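Local coordinates for protein endo-1,3-beta-glucanase (Streptomyces sioyaensis, PDB 3DGT) that hydrolyses internal beta-1,3-glucosidic bonds of beta-glucans, here as the family 16 glycoside hydrolase catalytic domain of a larger, modular enzyme, at residues A[144-149]-A[153-158]; A[180-185]-A[211-216]; A[204-209]-A[226-231]. One frame throughout, in Å; residues are numbered along the deposited sequence.

All three contacts belong to the family 16 beta-sandwich. Interaction 1 comes first along the chain and closes before the others open; interactions 2 and 3 then alternate, because the hairpin of strands 205-210 and 213-219 gives one strand to each. The centre of interaction 1 is about 11 Å from that of interaction 2 and about 18 Å from that of interaction 3, which are themselves about 22 Å apart. Across the sandwich, Thr155 is hydrogen-bonded to Tyr215, and Phe208 packs on Ala157 and Ile145. The hairpin thus backs the strands of interaction 1, while its turn meets a surface loop and its far end meets helix 225-232.

Interaction 1 (A[144-149]-A[153-158]); sequences DIMENV and NKTWAT
The indole of Trp156 turns its six-membered edge to the backbone of Glu147 and Asn148, with CE3 3.4 Å from Glu147 O, which lies near the ring plane. Asn148 crosses the same edge, its amide turned 51° from the indole. Its ND2 donates to Lys154 O at 2.8 Å, the acceptor sitting 22° out of the amide plane, and also makes a weak bond to Leu152 O. CG of Asn148 lies anti to the backbone N (chi1 169°), which carries the amide across to that carbonyl. Val149 meets the ring at about a right angle, CG2 4.2 Å from Trp156 CH2; its buried N finds no polar partner.

Asp144 and Thr158 stand side by side on the sheet face that also carries Glu147 and Trp156. A water joins Glu147 OE1 (2.7 Å) to Thr158 OG1, while Glu147 OE2 accepts from Trp120 NE1, so both carboxylate oxygens are held. Asp144-Thr158 and Glu147-Trp156 are antiparallel hydrogen-bonded pairs, with Trp156 N 2.9 Å from Glu147 O. One extra residue between them makes a beta bulge, which brings Asp144 and Glu147 onto one face. Glu142, Asp144 and Glu147 match the bulged E-x-D-x-x-E signature of family 16; in relatives its glutamates serve as nucleophile and acid/base and the aspartate assists, so like roles are probable here.

On the other side strand 119-127 continues the pairing, Ile145 and Met146 both facing Phe123 in a classic bulge. Phe248 and Phe252 meet Trp156 edge-to-face, with Phe248 on helix 247-250, and Met146 and Thr155 rest on Tyr193 of strand 191-198.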
loop_
_atom_site.group_PDB
_atom_site.type_symbol
_atom_site.label_atom_id
_atom_site.label_comp_id
_atom_site.label_asym_id
_atom_site.label_seq_id
_atom_site.Cartn_x
_atom_site.Cartn_y
_atom_site.Cartn_z
ATOM N N ASP A 144 -4.539 4.653 0.200
ATOM C CA ASP A 144 -3.526 4.116 -0.690
ATOM C C ASP A 144 -2.360 5.082 -0.723
ATOM O O ASP A 144 -2.450 6.153 -1.316
ATOM C CB ASP A 144 -4.113 3.898 -2.084
ATOM C CG ASP A 144 -5.228 2.878 -2.082
ATOM O OD1 ASP A 144 -5.082 1.836 -1.398
ATOM O OD2 ASP A 144 -6.240 3.088 -2.781
ATOM N N ILE A 145 -1.279 4.709 -0.043
ATOM C CA ILE A 145 -0.128 5.612 0.132
ATOM C C ILE A 145 0.806 5.579 -1.085
ATOM O O ILE A 145 1.381 6.606 -1.479
ATOM C CB ILE A 145 0.636 5.290 1.431
ATOM C CG1 ILE A 145 -0.338 5.212 2.616
ATOM C CG2 ILE A 145 1.746 6.325 1.693
ATOM C CD1 ILE A 145 0.323 4.738 3.912
ATOM N N MET A 146 0.946 4.393 -1.672
ATOM C CA MET A 146 1.624 4.233 -2.947
ATOM C C MET A 146 0.927 3.132 -3.732
ATOM O O MET A 146 0.746 2.025 -3.223
ATOM C CB MET A 146 3.104 3.880 -2.739
ATOM C CG MET A 146 3.934 3.684 -4.033
ATOM S SD MET A 146 3.616 2.168 -5.016
ATOM C CE MET A 146 4.077 0.904 -3.836
ATOM N N GLU A 147 0.526 3.447 -4.958
ATOM C CA GLU A 147 0.193 2.438 -5.955
ATOM C C GLU A 147 0.912 2.811 -7.234
ATOM O O GLU A 147 1.208 3.983 -7.476
ATOM C CB GLU A 147 -1.303 2.376 -6.241
ATOM C CG GLU A 147 -2.142 1.811 -5.126
ATOM C CD GLU A 147 -3.586 1.739 -5.532
ATOM O OE1 GLU A 147 -4.251 2.789 -5.496
ATOM O OE2 GLU A 147 -4.056 0.647 -5.911
ATOM N N ASN A 148 1.175 1.806 -8.054
ATOM C CA ASN A 148 1.787 2.007 -9.353
ATOM C C ASN A 148 1.369 0.879 -10.275
ATOM O O ASN A 148 1.059 -0.227 -9.819
ATOM C CB ASN A 148 3.308 2.048 -9.220
ATOM C CG ASN A 148 4.013 1.989 -10.564
ATOM O OD1 ASN A 148 4.476 0.926 -10.980
ATOM N ND2 ASN A 148 4.089 3.133 -11.258
ATOM N N VAL A 149 1.377 1.155 -11.572
ATOM C CA VAL A 149 1.173 0.105 -12.565
ATOM C C VAL A 149 2.137 0.269 -13.726
ATOM O O VAL A 149 2.620 1.375 -13.998
ATOM C CB VAL A 149 -0.296 0.039 -13.102
ATOM C CG1 VAL A 149 -1.267 -0.369 -12.005
ATOM C CG2 VAL A 149 -0.718 1.379 -13.744
ATOM N N ASN A 153 6.959 5.671 -14.357
ATOM C CA ASN A 153 7.568 6.568 -13.371
ATOM C C ASN A 153 6.552 7.512 -12.745
ATOM O O ASN A 153 6.560 8.727 -12.994
ATOM C CB ASN A 153 8.717 7.368 -13.988
ATOM C CG ASN A 153 9.370 8.310 -12.992
ATOM O OD1 ASN A 153 9.396 8.044 -11.785
ATOM N ND2 ASN A 153 9.927 9.405 -13.489
ATOM N N LYS A 154 5.667 6.941 -11.936
ATOM C CA LYS A 154 4.766 7.743 -11.120
ATOM C C LYS A 154 4.163 6.943 -9.998
ATOM O O LYS A 154 4.073 5.703 -10.067
ATOM C CB LYS A 154 3.683 8.447 -11.950
ATOM C CG LYS A 154 3.095 7.648 -13.118
ATOM C CD LYS A 154 2.005 8.479 -13.802
ATOM C CE LYS A 154 1.510 7.850 -15.089
ATOM N NZ LYS A 154 0.581 8.796 -15.808
ATOM N N THR A 155 3.811 7.668 -8.943
ATOM C CA THR A 155 3.121 7.107 -7.802
ATOM C C THR A 155 1.721 7.702 -7.721
ATOM O O THR A 155 1.518 8.893 -8.001
ATOM C CB THR A 155 3.906 7.330 -6.489
ATOM O OG1 THR A 155 3.103 6.880 -5.394
ATOM C CG2 THR A 155 4.292 8.801 -6.298
ATOM N N TRP A 156 0.755 6.854 -7.393
ATOM C CA TRP A 156 -0.616 7.272 -7.118
ATOM C C TRP A 156 -0.888 7.164 -5.623
ATOM O O TRP A 156 -0.515 6.171 -4.988
ATOM C CB TRP A 156 -1.609 6.356 -7.844
ATOM C CG TRP A 156 -1.801 6.540 -9.338
ATOM C CD1 TRP A 156 -2.843 7.160 -9.951
ATOM C CD2 TRP A 156 -0.962 6.028 -10.397
ATOM N NE1 TRP A 156 -2.713 7.085 -11.324
ATOM C CE2 TRP A 156 -1.564 6.399 -11.622
ATOM C CE3 TRP A 156 0.235 5.292 -10.425
ATOM C CZ2 TRP A 156 -1.013 6.061 -12.862
ATOM C CZ3 TRP A 156 0.783 4.945 -11.672
ATOM C CH2 TRP A 156 0.161 5.342 -12.868
ATOM N N ALA A 157 -1.550 8.180 -5.071
ATOM C CA ALA A 157 -2.004 8.158 -3.676
ATOM C C ALA A 157 -3.467 8.541 -3.657
ATOM O O ALA A 157 -3.874 9.472 -4.350
ATOM C CB ALA A 157 -1.209 9.118 -2.829
ATOM N N THR A 158 -4.253 7.823 -2.866
ATOM C CA THR A 158 -5.708 7.900 -2.964
ATOM C C THR A 158 -6.384 7.599 -1.633
ATOM O O THR A 158 -5.958 6.695 -0.906
ATOM C CB THR A 158 -6.235 6.864 -3.989
ATOM O OG1 THR A 158 -5.472 6.937 -5.203
ATOM C CG2 THR A 158 -7.688 7.122 -4.307
HETATM O O HOH W 1 -3.329 5.282 -4.987
#

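Interaction 2 (A[180-185]-A[211-216]); sequences ACPNTT and DGVTYQ
Pro182 packs against Asp211 and Val213 at the tip of a two-residue beta hairpin, where Asp211 and Gly212, both with positive phi, form a type I' turn between strands 205-210 and 213-219. The opposing segment is an irregular surface loop that leaves strand 175-179 and leads on to strand 191-198. Along it, Cys181 ties the loop to itself through its disulfide with Cys186 and rests on His191 and Tyr193. Pro182 follows and carries the contact: its ring leans on the hairpin, CG lying 4.5 Å from Val213 CG2, and also touches Val210. The next residue, Asn183, reverses the chain in a classic gamma turn (phi 74°, psi -54°), closed by Thr184 N donating to Pro182 O at 2.8 Å. That carbonyl also accepts from His191 NE2, so two bonds grip it. Thr184 lies against His191, and Thr185 runs back beside Asn153.

On the hairpin side the Asp211 carboxylate crosses the proline ring at a slant. Its OD1 accepts from Thr192 N. The other oxygen, Asp211 OD2, comes against the ring 3.4 Å from Pro182 CD.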
loop_
_atom_site.group_PDB
_atom_site.type_symbol
_atom_site.label_atom_id
_atom_site.label_comp_id
_atom_site.label_asym_id
_atom_site.label_seq_id
_atom_site.Cartn_x
_atom_site.Cartn_y
_atom_site.Cartn_z
ATOM N N ALA A 180 5.226 12.063 -10.724
ATOM C CA ALA A 180 6.505 11.397 -10.938
ATOM C C ALA A 180 7.319 11.379 -9.645
ATOM O O ALA A 180 7.203 12.289 -8.813
ATOM C CB ALA A 180 7.287 12.103 -12.041
ATOM N N CYS A 181 8.147 10.356 -9.460
ATOM C CA CYS A 181 9.049 10.390 -8.315
ATOM C C CYS A 181 10.062 11.509 -8.516
ATOM O O CYS A 181 10.592 11.683 -9.615
ATOM C CB CYS A 181 9.753 9.057 -8.122
ATOM S SG CYS A 181 8.708 7.817 -7.346
ATOM N N PRO A 182 10.295 12.307 -7.468
ATOM C CA PRO A 182 11.352 13.308 -7.549
ATOM C C PRO A 182 12.746 12.720 -7.797
ATOM O O PRO A 182 13.083 11.649 -7.271
ATOM C CB PRO A 182 11.296 13.983 -6.174
ATOM C CG PRO A 182 9.903 13.754 -5.696
ATOM C CD PRO A 182 9.567 12.383 -6.189
ATOM N N ASN A 183 13.511 13.434 -8.627
ATOM C CA ASN A 183 14.949 13.206 -8.875
ATOM C C ASN A 183 15.302 12.009 -9.729
ATOM O O ASN A 183 16.057 12.128 -10.702
ATOM C CB ASN A 183 15.745 13.126 -7.573
ATOM C CG ASN A 183 15.633 14.374 -6.751
ATOM O OD1 ASN A 183 15.979 15.466 -7.208
ATOM N ND2 ASN A 183 15.162 14.224 -5.516
ATOM N N THR A 184 14.800 10.847 -9.327
ATOM C CA THR A 184 15.083 9.590 -10.014
ATOM C C THR A 184 13.749 8.875 -10.195
ATOM O O THR A 184 12.774 9.186 -9.497
ATOM C CB THR A 184 16.035 8.689 -9.197
ATOM O OG1 THR A 184 15.451 8.397 -7.918
ATOM C CG2 THR A 184 17.388 9.362 -8.980
ATOM N N THR A 185 13.687 7.923 -11.118
ATOM C CA THR A 185 12.427 7.201 -11.327
ATOM C C THR A 185 12.073 6.352 -10.119
ATOM O O THR A 185 12.950 5.914 -9.380
ATOM C CB THR A 185 12.441 6.270 -12.556
ATOM O OG1 THR A 185 13.281 5.135 -12.298
ATOM C CG2 THR A 185 12.882 7.026 -13.808
ATOM N N ASP A 211 8.920 11.411 -1.149
ATOM C CA ASP A 211 10.201 12.062 -0.837
ATOM C C ASP A 211 9.996 13.428 -0.183
ATOM O O ASP A 211 10.697 14.400 -0.493
ATOM C CB ASP A 211 11.061 12.188 -2.097
ATOM C CG ASP A 211 11.416 10.849 -2.705
ATOM O OD1 ASP A 211 11.493 9.841 -1.968
ATOM O OD2 ASP A 211 11.617 10.822 -3.931
ATOM N N GLY A 212 9.019 13.491 0.715
ATOM C CA GLY A 212 8.752 14.711 1.464
ATOM C C GLY A 212 7.934 15.773 0.746
ATOM O O GLY A 212 7.729 16.863 1.301
ATOM N N VAL A 213 7.444 15.469 -0.464
ATOM C CA VAL A 213 6.706 16.451 -1.272
ATOM C C VAL A 213 5.235 16.056 -1.370
ATOM O O VAL A 213 4.902 14.997 -1.890
ATOM C CB VAL A 213 7.313 16.606 -2.681
ATOM C CG1 VAL A 213 6.688 17.819 -3.379
ATOM C CG2 VAL A 213 8.835 16.795 -2.596
ATOM N N THR A 214 4.352 16.920 -0.875
ATOM C CA THR A 214 2.928 16.603 -0.824
ATOM C C THR A 214 2.263 16.754 -2.186
ATOM O O THR A 214 2.382 17.807 -2.828
ATOM C CB THR A 214 2.221 17.465 0.237
ATOM O OG1 THR A 214 2.790 17.171 1.524
ATOM C CG2 THR A 214 0.714 17.172 0.261
ATOM N N TYR A 215 1.570 15.701 -2.629
ATOM C CA TYR A 215 0.881 15.742 -3.929
ATOM C C TYR A 215 -0.624 15.529 -3.890
ATOM O O TYR A 215 -1.313 15.889 -4.843
ATOM C CB TYR A 215 1.552 14.849 -4.992
ATOM C CG TYR A 215 1.612 13.356 -4.718
ATOM C CD1 TYR A 215 2.526 12.823 -3.816
ATOM C CD2 TYR A 215 0.800 12.469 -5.432
ATOM C CE1 TYR A 215 2.587 11.456 -3.591
ATOM C CE2 TYR A 215 0.867 11.106 -5.221
ATOM C CZ TYR A 215 1.765 10.604 -4.300
ATOM O OH TYR A 215 1.849 9.239 -4.075
ATOM N N GLN A 216 -1.132 14.976 -2.792
ATOM C CA GLN A 216 -2.568 14.836 -2.599
ATOM C C GLN A 216 -2.937 15.144 -1.164
ATOM O O GLN A 216 -2.309 14.640 -0.232
ATOM C CB GLN A 216 -3.048 13.428 -2.977
ATOM C CG GLN A 216 -4.550 13.188 -2.712
ATOM C CD GLN A 216 -5.455 13.990 -3.644
ATOM O OE1 GLN A 216 -5.274 13.975 -4.862
ATOM N NE2 GLN A 216 -6.434 14.697 -3.074
#

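Interaction 3 (A[204-209]-A[226-231]); sequences EAIRFS and ATWTNA. Unlike the reference sequence in segment 226-231: Ala226 (reference Val).
The indole of Trp228 is met at its pyrrole edge by the carboxylate of Glu204, while Ile206 approaches the benzo end obliquely; the two flat groups stand 65° apart, so they meet without stacking. Trp228 NE1 donates to Glu204 OE1 over 2.8 Å in a nearly straight bond, with the oxygen almost exactly in the ring plane. On the acceptor the bond uses the anti side of OE1, 20° out of the carboxylate plane. Glu204 OE2 is engaged in turn by a salt bridge to Arg199 NE, so the two oxygens have different partners and the rotation of the carboxylate is fixed. That arginine probably also offsets the charge of the group.

The aliphatic part of Glu204 shares in the packing, CB lying 3.8 Å from Trp228 CZ2. Ile206 adds its CD1, 3.8 Å from Trp228 CH2, and CG1 a little farther from the same atom. Trp228 reaches out from the helix with CG anti to the backbone N (chi1 -178°), which spans the gap between Glu204 and Trp228, whose CA atoms stay 9.5 Å apart. The hydrogen bond at the pyrrole edge and the apolar contacts at the benzo end thus hold the indole against the start of the strand.

Round it, Ala220 and Met223 touch the indole from the chain that leads into the helix, and Met159 of strand 155-160 from the opposite sheet. Ile206 lies on Met195 and Trp197 of strand 191-198. The arrangement is that of a short helix, 225-232, packed across the end of the jelly-roll beta-sandwich of family 16, on the connection from strand 213-219 in one sheet to strand 236-244 in the other.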
loop_
_atom_site.group_PDB
_atom_site.type_symbol
_atom_site.label_atom_id
_atom_site.label_comp_id
_atom_site.label_asym_id
_atom_site.label_seq_id
_atom_site.Cartn_x
_atom_site.Cartn_y
_atom_site.Cartn_z
ATOM N N GLU A 204 -10.228 18.219 9.531
ATOM C CA GLU A 204 -9.163 17.221 9.591
ATOM C C GLU A 204 -8.659 16.951 8.183
ATOM O O GLU A 204 -9.407 17.087 7.213
ATOM C CB GLU A 204 -9.664 15.934 10.249
ATOM C CG GLU A 204 -9.909 16.074 11.746
ATOM C CD GLU A 204 -10.237 14.750 12.420
ATOM O OE1 GLU A 204 -10.677 13.812 11.726
ATOM O OE2 GLU A 204 -10.076 14.649 13.656
ATOM N N ALA A 205 -7.387 16.593 8.074
ATOM C CA ALA A 205 -6.779 16.395 6.762
ATOM C C ALA A 205 -5.884 15.180 6.725
ATOM O O ALA A 205 -5.292 14.790 7.733
ATOM C CB ALA A 205 -5.988 17.630 6.351
ATOM N N ILE A 206 -5.801 14.597 5.541
ATOM C CA ILE A 206 -4.856 13.526 5.257
ATOM C C ILE A 206 -3.995 13.993 4.076
ATOM O O ILE A 206 -4.525 14.442 3.051
ATOM C CB ILE A 206 -5.592 12.189 5.002
ATOM C CG1 ILE A 206 -6.191 11.703 6.335
ATOM C CG2 ILE A 206 -4.649 11.143 4.362
ATOM C CD1 ILE A 206 -7.175 10.541 6.224
ATOM N N ARG A 207 -2.672 13.952 4.239
ATOM C CA ARG A 207 -1.767 14.403 3.181
ATOM C C ARG A 207 -0.844 13.287 2.750
ATOM O O ARG A 207 -0.211 12.644 3.588
ATOM C CB ARG A 207 -0.945 15.644 3.580
ATOM C CG ARG A 207 -0.220 15.590 4.911
ATOM C CD ARG A 207 0.220 16.984 5.374
ATOM N NE ARG A 207 -0.908 17.907 5.407
ATOM C CZ ARG A 207 -1.518 18.348 6.508
ATOM N NH1 ARG A 207 -1.099 17.996 7.716
ATOM N NH2 ARG A 207 -2.551 19.159 6.390
ATOM N N PHE A 208 -0.792 13.055 1.441
ATOM C CA PHE A 208 0.097 12.051 0.865
ATOM C C PHE A 208 1.286 12.718 0.206
ATOM O O PHE A 208 1.123 13.699 -0.543
ATOM C CB PHE A 208 -0.629 11.225 -0.189
ATOM C CG PHE A 208 -1.816 10.457 0.334
ATOM C CD1 PHE A 208 -1.649 9.198 0.913
ATOM C CD2 PHE A 208 -3.101 10.970 0.213
ATOM C CE1 PHE A 208 -2.756 8.484 1.365
ATOM C CE2 PHE A 208 -4.211 10.252 0.663
ATOM C CZ PHE A 208 -4.036 9.013 1.241
ATOM N N SER A 209 2.472 12.182 0.488
ATOM C CA SER A 209 3.715 12.726 -0.059
ATOM C C SER A 209 4.648 11.649 -0.593
ATOM O O SER A 209 4.551 10.476 -0.219
ATOM C CB SER A 209 4.433 13.572 0.991
ATOM O OG SER A 209 4.678 12.840 2.174
ATOM N N ALA A 226 -20.830 11.581 8.737
ATOM C CA ALA A 226 -20.945 10.122 8.838
ATOM C C ALA A 226 -19.932 9.398 7.948
ATOM O O ALA A 226 -19.307 8.426 8.383
ATOM C CB ALA A 226 -22.371 9.662 8.526
ATOM N N THR A 227 -19.772 9.866 6.713
ATOM C CA THR A 227 -18.829 9.257 5.768
ATOM C C THR A 227 -17.388 9.342 6.298
ATOM O O THR A 227 -16.633 8.359 6.249
ATOM C CB THR A 227 -18.964 9.892 4.370
ATOM O OG1 THR A 227 -20.289 9.651 3.876
ATOM C CG2 THR A 227 -17.976 9.288 3.382
ATOM N N TRP A 228 -17.018 10.501 6.840
ATOM C CA TRP A 228 -15.671 10.694 7.387
ATOM C C TRP A 228 -15.449 9.824 8.616
ATOM O O TRP A 228 -14.396 9.204 8.757
ATOM C CB TRP A 228 -15.418 12.176 7.691
ATOM C CG TRP A 228 -14.026 12.487 8.214
ATOM C CD1 TRP A 228 -13.685 12.776 9.505
ATOM C CD2 TRP A 228 -12.803 12.533 7.458
ATOM N NE1 TRP A 228 -12.332 13.006 9.603
ATOM C CE2 TRP A 228 -11.766 12.866 8.361
ATOM C CE3 TRP A 228 -12.486 12.340 6.105
ATOM C CZ2 TRP A 228 -10.428 12.997 7.952
ATOM C CZ3 TRP A 228 -11.154 12.480 5.699
ATOM C CH2 TRP A 228 -10.148 12.807 6.622
ATOM N N THR A 229 -16.450 9.781 9.488
ATOM C CA THR A 229 -16.443 8.950 10.697
ATOM C C THR A 229 -16.268 7.474 10.341
ATOM O O THR A 229 -15.442 6.774 10.933
ATOM C CB THR A 229 -17.771 9.149 11.494
ATOM O OG1 THR A 229 -17.879 10.514 11.910
ATOM C CG2 THR A 229 -17.833 8.235 12.710
ATOM N N ASN A 230 -17.072 7.001 9.394
ATOM C CA ASN A 230 -17.021 5.607 8.968
ATOM C C ASN A 230 -15.654 5.259 8.393
ATOM O O ASN A 230 -15.149 4.156 8.602
ATOM C CB ASN A 230 -18.114 5.323 7.936
ATOM C CG ASN A 230 -19.508 5.355 8.534
ATOM O OD1 ASN A 230 -19.676 5.283 9.750
ATOM N ND2 ASN A 230 -20.514 5.476 7.679
ATOM N N ALA A 231 -15.069 6.213 7.670
ATOM C CA ALA A 231 -13.802 5.988 6.995
ATOM C C ALA A 231 -12.590 6.139 7.903
ATOM O O ALA A 231 -11.547 5.553 7.612
ATOM C CB ALA A 231 -13.668 6.896 5.775
#